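Local coordinates for protein short afifavidin (Afifella pfennigii, PDB 6HDS) that forms a strong non-covalent complex with biotin and 2-iminobiotin, although its exact biological role is still obscure, at residues S85-T90 with T104-A109; F52-T57 with A79-N84. All blocks are in the same frame, centred on the assembly; numbering follows the deposited sequence.

How the contacts relate
Both contacts belong to one closed antiparallel barrel of eight strands. From the N terminus, the chain first reaches 52-57, in the loop between strands 40-46 and 59-66. It runs through strands 59-66 and 69-77 before 79-84 comes back to that loop, where the disulfide of contact 2 closes it. Contact 1 opens directly afterwards at 85-90 and closes at 104-109, across the hairpin of strands 82-96 and 99-111. The two contacts are therefore in series and do not cross. Strand 82-96 serves both. They also touch in space, since F52 of contact 2 packs on L108 and W106 of contact 1.

Contact 1 (S85-T90 with T104-A109); sequences SVTSWT and TDWNLA
W89 and W106 meet on one face of an antiparallel ladder. The CB of W106 sits over a face of the W89 indole, 4.0 Å from the centroid of its five-membered ring, as a CH-pi contact. The rings themselves lie obliquely, with planes 55° apart. T87 CG2 lies over the same face of W89. CG2 of T87 is anti to the backbone N, which places OG1 beside that N, 3.3 Å from L108 CD1. At the W89 edge, T104 OG1 lies in plane, 3.3 Å from CD1. At the other end of the ladder, S85 CB is 3.7 Å from L108 CD1.

Six backbone hydrogen bonds hold the strands in register. The hydrogen-bonded pairs are V86 with A109, S88 with N107 and T90 with D105. The bond from A109 N to V86 O is 2.8 Å long. Side chains of these three pairs lie on the other face, toward the second subunit. There S88 OG hydrogen-bonds to T90 OG1 of the second subunit, and T90 OG1 to S88 OG of that subunit.

The polar ends facing the barrel interior are fixed by a second shell. W89 NE1 hydrogen-bonds to D123 OD2, T87 OG1 to W76 NE1, and T104 OG1 to the carbonyl of D123. An alanine in place of W89 would probably leave D123 OD2 without its indole N-H partner and open a gap beneath W106 CB.

S85, T87 and D123 correspond to biotin-binding residues of a nearly identical protein. The contact thus probably builds part of the pocket wall. The W89 N-H is likely to help orient the D123 carboxylate and favour its charged form within the pocket.

Contact 2 (F52-T57 with A79-N84); sequences FGCQGT and ATANCN
C54 and C83 join an irregular loop to the start of strand 82-96, with the touching parts running 147° apart and the CA atoms of C54 and A81 6.1 Å from each other. The disulfide is the main link. Its sulfurs, C54 SG and C83 SG, are modelled 2.2 Å apart, and the torsion about the bond is 116°. In both cysteines SG stands anti to the carbonyl carbon, beside the backbone N, and this turns the two sulfurs toward each other. The backbone of G53 runs close by, its C atom 3.5 Å from C83 SG. A81 adds a looser apolar touch: its CB is 4.3 Å from C54 SG.

Further along, T57 and T80 approach tip to tip. Their OG1 atoms are 3.5 Å apart, at best a weak hydrogen bond. Both hydroxyls have a stronger partner in N78: T57 OG1 bonds to its ND2 and T80 OG1 to its OD1. N78 thus bridges the two threonines.

G53 corresponds to a biotin-binding residue of a nearly identical protein, so the disulfide probably restrains a loop at the pocket mouth. The contact lies at the surface of the barrel. Both cysteines pack on W76 of strand 69-77, and F52 reaches strand 99-111 beyond. N82 and N84 touch W66 of the second subunit.

Contact 1 (S85-T90 with T104-A109)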
loop_
_atom_site.group_PDB
_atom_site.type_symbol
_atom_site.label_atom_id
_atom_site.label_comp_id
_atom_site.label_asym_id
_atom_site.label_seq_id
_atom_site.Cartn_x
_atom_site.Cartn_y
_atom_site.Cartn_z
ATOM N N SER A 85 4.244 -12.454 -5.809
ATOM C CA SER A 85 3.174 -11.543 -5.963
ATOM C C SER A 85 3.144 -10.581 -4.776
ATOM O O SER A 85 3.763 -10.840 -3.716
ATOM C CB SER A 85 1.891 -12.280 -6.075
ATOM O OG SER A 85 1.710 -13.096 -4.917
ATOM N N VAL A 86 2.417 -9.488 -4.981
ATOM C CA VAL A 86 2.207 -8.481 -3.982
ATOM C C VAL A 86 0.750 -8.061 -3.980
ATOM O O VAL A 86 0.171 -7.798 -5.037
ATOM C CB VAL A 86 3.093 -7.253 -4.244
ATOM C CG1 VAL A 86 2.784 -6.147 -3.244
ATOM C CG2 VAL A 86 4.575 -7.611 -4.269
ATOM N N THR A 87 0.198 -7.850 -2.787
ATOM C CA THR A 87 -1.128 -7.312 -2.641
ATOM C C THR A 87 -1.101 -5.987 -1.861
ATOM O O THR A 87 -0.377 -5.850 -0.844
ATOM C CB THR A 87 -2.054 -8.309 -1.936
ATOM O OG1 THR A 87 -2.111 -9.540 -2.647
ATOM C CG2 THR A 87 -3.445 -7.759 -1.718
ATOM N N SER A 88 -1.877 -4.997 -2.323
ATOM C CA SER A 88 -2.208 -3.829 -1.499
ATOM C C SER A 88 -3.713 -3.688 -1.290
ATOM O O SER A 88 -4.507 -3.784 -2.228
ATOM C CB SER A 88 -1.676 -2.557 -2.057
ATOM O OG SER A 88 -0.295 -2.678 -2.435
ATOM N N TRP A 89 -4.035 -3.254 -0.073
ATOM C CA TRP A 89 -5.380 -2.882 0.355
ATOM C C TRP A 89 -5.408 -1.370 0.608
ATOM O O TRP A 89 -4.442 -0.826 1.201
ATOM C CB TRP A 89 -5.761 -3.582 1.660
ATOM C CG TRP A 89 -5.912 -5.075 1.640
ATOM C CD1 TRP A 89 -7.094 -5.760 1.657
ATOM C CD2 TRP A 89 -4.869 -6.067 1.630
ATOM N NE1 TRP A 89 -6.848 -7.105 1.650
ATOM C CE2 TRP A 89 -5.499 -7.328 1.659
ATOM C CE3 TRP A 89 -3.464 -6.027 1.637
ATOM C CZ2 TRP A 89 -4.781 -8.524 1.671
ATOM C CZ3 TRP A 89 -2.752 -7.206 1.640
ATOM C CH2 TRP A 89 -3.406 -8.445 1.631
ATOM N N THR A 90 -6.551 -0.749 0.316
ATOM C CA THR A 90 -6.819 0.636 0.700
ATOM C C THR A 90 -8.274 0.751 1.125
ATOM O O THR A 90 -9.170 0.209 0.447
ATOM C CB THR A 90 -6.505 1.592 -0.456
ATOM O OG1 THR A 90 -5.323 1.159 -1.135
ATOM C CG2 THR A 90 -6.364 3.035 -0.049
ATOM N N THR A 104 -12.402 -2.247 2.450
ATOM C CA THR A 104 -11.249 -2.085 1.607
ATOM C C THR A 104 -11.491 -2.590 0.184
ATOM O O THR A 104 -12.262 -3.511 -0.027
ATOM C CB THR A 104 -10.013 -2.834 2.135
ATOM O OG1 THR A 104 -10.048 -4.263 2.017
ATOM C CG2 THR A 104 -9.727 -2.469 3.568
ATOM N N ASP A 105 -10.630 -2.108 -0.719
ATOM C CA ASP A 105 -10.460 -2.678 -2.020
ATOM C C ASP A 105 -9.003 -3.061 -2.114
ATOM O O ASP A 105 -8.139 -2.394 -1.483
ATOM C CB ASP A 105 -10.832 -1.738 -3.162
ATOM C CG ASP A 105 -12.322 -1.383 -3.256
ATOM O OD1 ASP A 105 -13.121 -2.169 -2.762
ATOM O OD2 ASP A 105 -12.673 -0.357 -3.917
ATOM N N TRP A 106 -8.741 -4.120 -2.870
ATOM C CA TRP A 106 -7.341 -4.587 -3.013
ATOM C C TRP A 106 -6.991 -4.800 -4.465
ATOM O O TRP A 106 -7.851 -5.055 -5.292
ATOM C CB TRP A 106 -7.037 -5.840 -2.180
ATOM C CG TRP A 106 -7.951 -7.014 -2.350
ATOM C CD1 TRP A 106 -8.981 -7.384 -1.537
ATOM C CD2 TRP A 106 -7.869 -8.007 -3.364
ATOM N NE1 TRP A 106 -9.586 -8.512 -2.004
ATOM C CE2 TRP A 106 -8.896 -8.946 -3.106
ATOM C CE3 TRP A 106 -6.993 -8.220 -4.430
ATOM C CZ2 TRP A 106 -9.086 -10.061 -3.895
ATOM C CZ3 TRP A 106 -7.219 -9.316 -5.236
ATOM C CH2 TRP A 106 -8.233 -10.219 -4.965
ATOM N N ASN A 107 -5.685 -4.728 -4.722
ATOM C CA ASN A 107 -5.147 -5.115 -5.956
ATOM C C ASN A 107 -4.020 -6.089 -5.695
ATOM O O ASN A 107 -3.262 -5.908 -4.707
ATOM C CB ASN A 107 -4.575 -3.926 -6.750
ATOM C CG ASN A 107 -5.621 -2.984 -7.289
ATOM O OD1 ASN A 107 -6.555 -3.412 -7.943
ATOM N ND2 ASN A 107 -5.455 -1.692 -7.050
ATOM N N LEU A 108 -3.843 -7.055 -6.605
ATOM C CA LEU A 108 -2.835 -8.087 -6.489
ATOM C C LEU A 108 -2.028 -8.195 -7.784
ATOM O O LEU A 108 -2.582 -8.468 -8.865
ATOM C CB LEU A 108 -3.546 -9.400 -6.142
ATOM C CG LEU A 108 -2.814 -10.714 -6.408
ATOM C CD1 LEU A 108 -1.476 -10.781 -5.675
ATOM C CD2 LEU A 108 -3.729 -11.850 -5.938
ATOM N N ALA A 109 -0.749 -7.843 -7.699
ATOM C CA ALA A 109 0.192 -7.948 -8.860
ATOM C C ALA A 109 0.835 -9.333 -8.824
ATOM O O ALA A 109 1.269 -9.761 -7.779
ATOM C CB ALA A 109 1.212 -6.838 -8.845
#

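Contact 2 (F52-T57 with A79-N84)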
loop_
_atom_site.group_PDB
_atom_site.type_symbol
_atom_site.label_atom_id
_atom_site.label_comp_id
_atom_site.label_asym_id
_atom_site.label_seq_id
_atom_site.Cartn_x
_atom_site.Cartn_y
_atom_site.Cartn_z
ATOM N N PHE A 52 -6.290 -19.136 -3.358
ATOM C CA PHE A 52 -5.013 -18.447 -3.266
ATOM C C PHE A 52 -3.979 -19.400 -2.668
ATOM O O PHE A 52 -4.318 -20.321 -1.880
ATOM C CB PHE A 52 -5.142 -17.162 -2.433
ATOM C CG PHE A 52 -6.020 -16.123 -3.085
ATOM C CD1 PHE A 52 -5.520 -15.282 -4.070
ATOM C CD2 PHE A 52 -7.378 -16.052 -2.792
ATOM C CE1 PHE A 52 -6.342 -14.367 -4.706
ATOM C CE2 PHE A 52 -8.203 -15.134 -3.427
ATOM C CZ PHE A 52 -7.682 -14.282 -4.371
ATOM N N GLY A 53 -2.726 -19.209 -3.081
ATOM C CA GLY A 53 -1.624 -19.802 -2.431
ATOM C C GLY A 53 -1.243 -19.012 -1.187
ATOM O O GLY A 53 -1.986 -18.082 -0.740
ATOM N N CYS A 54 -0.112 -19.394 -0.586
ATOM C CA CYS A 54 0.484 -18.705 0.605
ATOM C C CYS A 54 -0.533 -18.505 1.742
ATOM O O CYS A 54 -0.650 -17.403 2.296
ATOM C CB CYS A 54 1.093 -17.364 0.197
ATOM S SG CYS A 54 2.556 -17.632 -0.819
ATOM N N GLN A 55 -1.197 -19.597 2.131
ATOM C CA GLN A 55 -2.219 -19.558 3.184
ATOM C C GLN A 55 -1.655 -20.040 4.529
ATOM O O GLN A 55 -0.705 -20.818 4.605
ATOM C CB GLN A 55 -3.380 -20.484 2.821
ATOM C CG GLN A 55 -4.146 -19.991 1.606
ATOM C CD GLN A 55 -4.795 -21.133 0.881
ATOM O OE1 GLN A 55 -4.130 -22.132 0.532
ATOM N NE2 GLN A 55 -6.089 -20.970 0.635
ATOM N N GLY A 56 -2.309 -19.589 5.592
ATOM C CA GLY A 56 -2.147 -20.133 6.912
ATOM C C GLY A 56 -0.823 -19.810 7.582
ATOM O O GLY A 56 -0.522 -20.413 8.578
ATOM N N THR A 57 -0.053 -18.835 7.098
ATOM C CA THR A 57 1.140 -18.392 7.804
ATOM C C THR A 57 1.235 -16.878 7.688
ATOM O O THR A 57 0.732 -16.293 6.728
ATOM C CB THR A 57 2.432 -19.068 7.296
ATOM O OG1 THR A 57 2.682 -18.670 5.946
ATOM C CG2 THR A 57 2.405 -20.580 7.421
ATOM N N ALA A 79 9.551 -17.443 5.070
ATOM C CA ALA A 79 10.425 -18.643 5.168
ATOM C C ALA A 79 9.726 -19.920 4.683
ATOM O O ALA A 79 10.415 -20.859 4.316
ATOM C CB ALA A 79 10.902 -18.823 6.602
ATOM N N THR A 80 8.392 -19.969 4.710
ATOM C CA THR A 80 7.632 -21.207 4.443
ATOM C C THR A 80 7.179 -21.313 2.976
ATOM O O THR A 80 7.067 -22.413 2.468
ATOM C CB THR A 80 6.436 -21.366 5.383
ATOM O OG1 THR A 80 5.380 -20.571 4.872
ATOM C CG2 THR A 80 6.745 -21.008 6.826
ATOM N N ALA A 81 6.930 -20.193 2.286
ATOM C CA ALA A 81 6.397 -20.261 0.910
ATOM C C ALA A 81 6.438 -18.892 0.215
ATOM O O ALA A 81 6.514 -17.828 0.826
ATOM C CB ALA A 81 4.981 -20.790 0.913
ATOM N N ASN A 82 6.269 -18.950 -1.100
ATOM C CA ASN A 82 6.403 -17.807 -1.968
ATOM C C ASN A 82 5.334 -17.994 -3.043
ATOM O O ASN A 82 5.127 -19.126 -3.541
ATOM C CB ASN A 82 7.825 -17.710 -2.534
ATOM C CG ASN A 82 8.026 -16.502 -3.433
ATOM O OD1 ASN A 82 8.669 -15.531 -3.054
ATOM N ND2 ASN A 82 7.433 -16.537 -4.616
ATOM N N CYS A 83 4.609 -16.909 -3.350
ATOM C CA CYS A 83 3.620 -16.878 -4.426
ATOM C C CYS A 83 3.925 -15.770 -5.461
ATOM O O CYS A 83 3.016 -15.432 -6.250
ATOM C CB CYS A 83 2.228 -16.667 -3.838
ATOM S SG CYS A 83 1.675 -18.016 -2.754
ATOM N N ASN A 84 5.132 -15.180 -5.412
ATOM C CA ASN A 84 5.693 -14.275 -6.445
ATOM C C ASN A 84 4.646 -13.232 -6.823
ATOM O O ASN A 84 4.137 -13.157 -7.962
ATOM C CB ASN A 84 6.287 -15.076 -7.619
ATOM C CG ASN A 84 6.923 -14.206 -8.679
ATOM O OD1 ASN A 84 7.633 -13.242 -8.357
ATOM N ND2 ASN A 84 6.697 -14.542 -9.954
#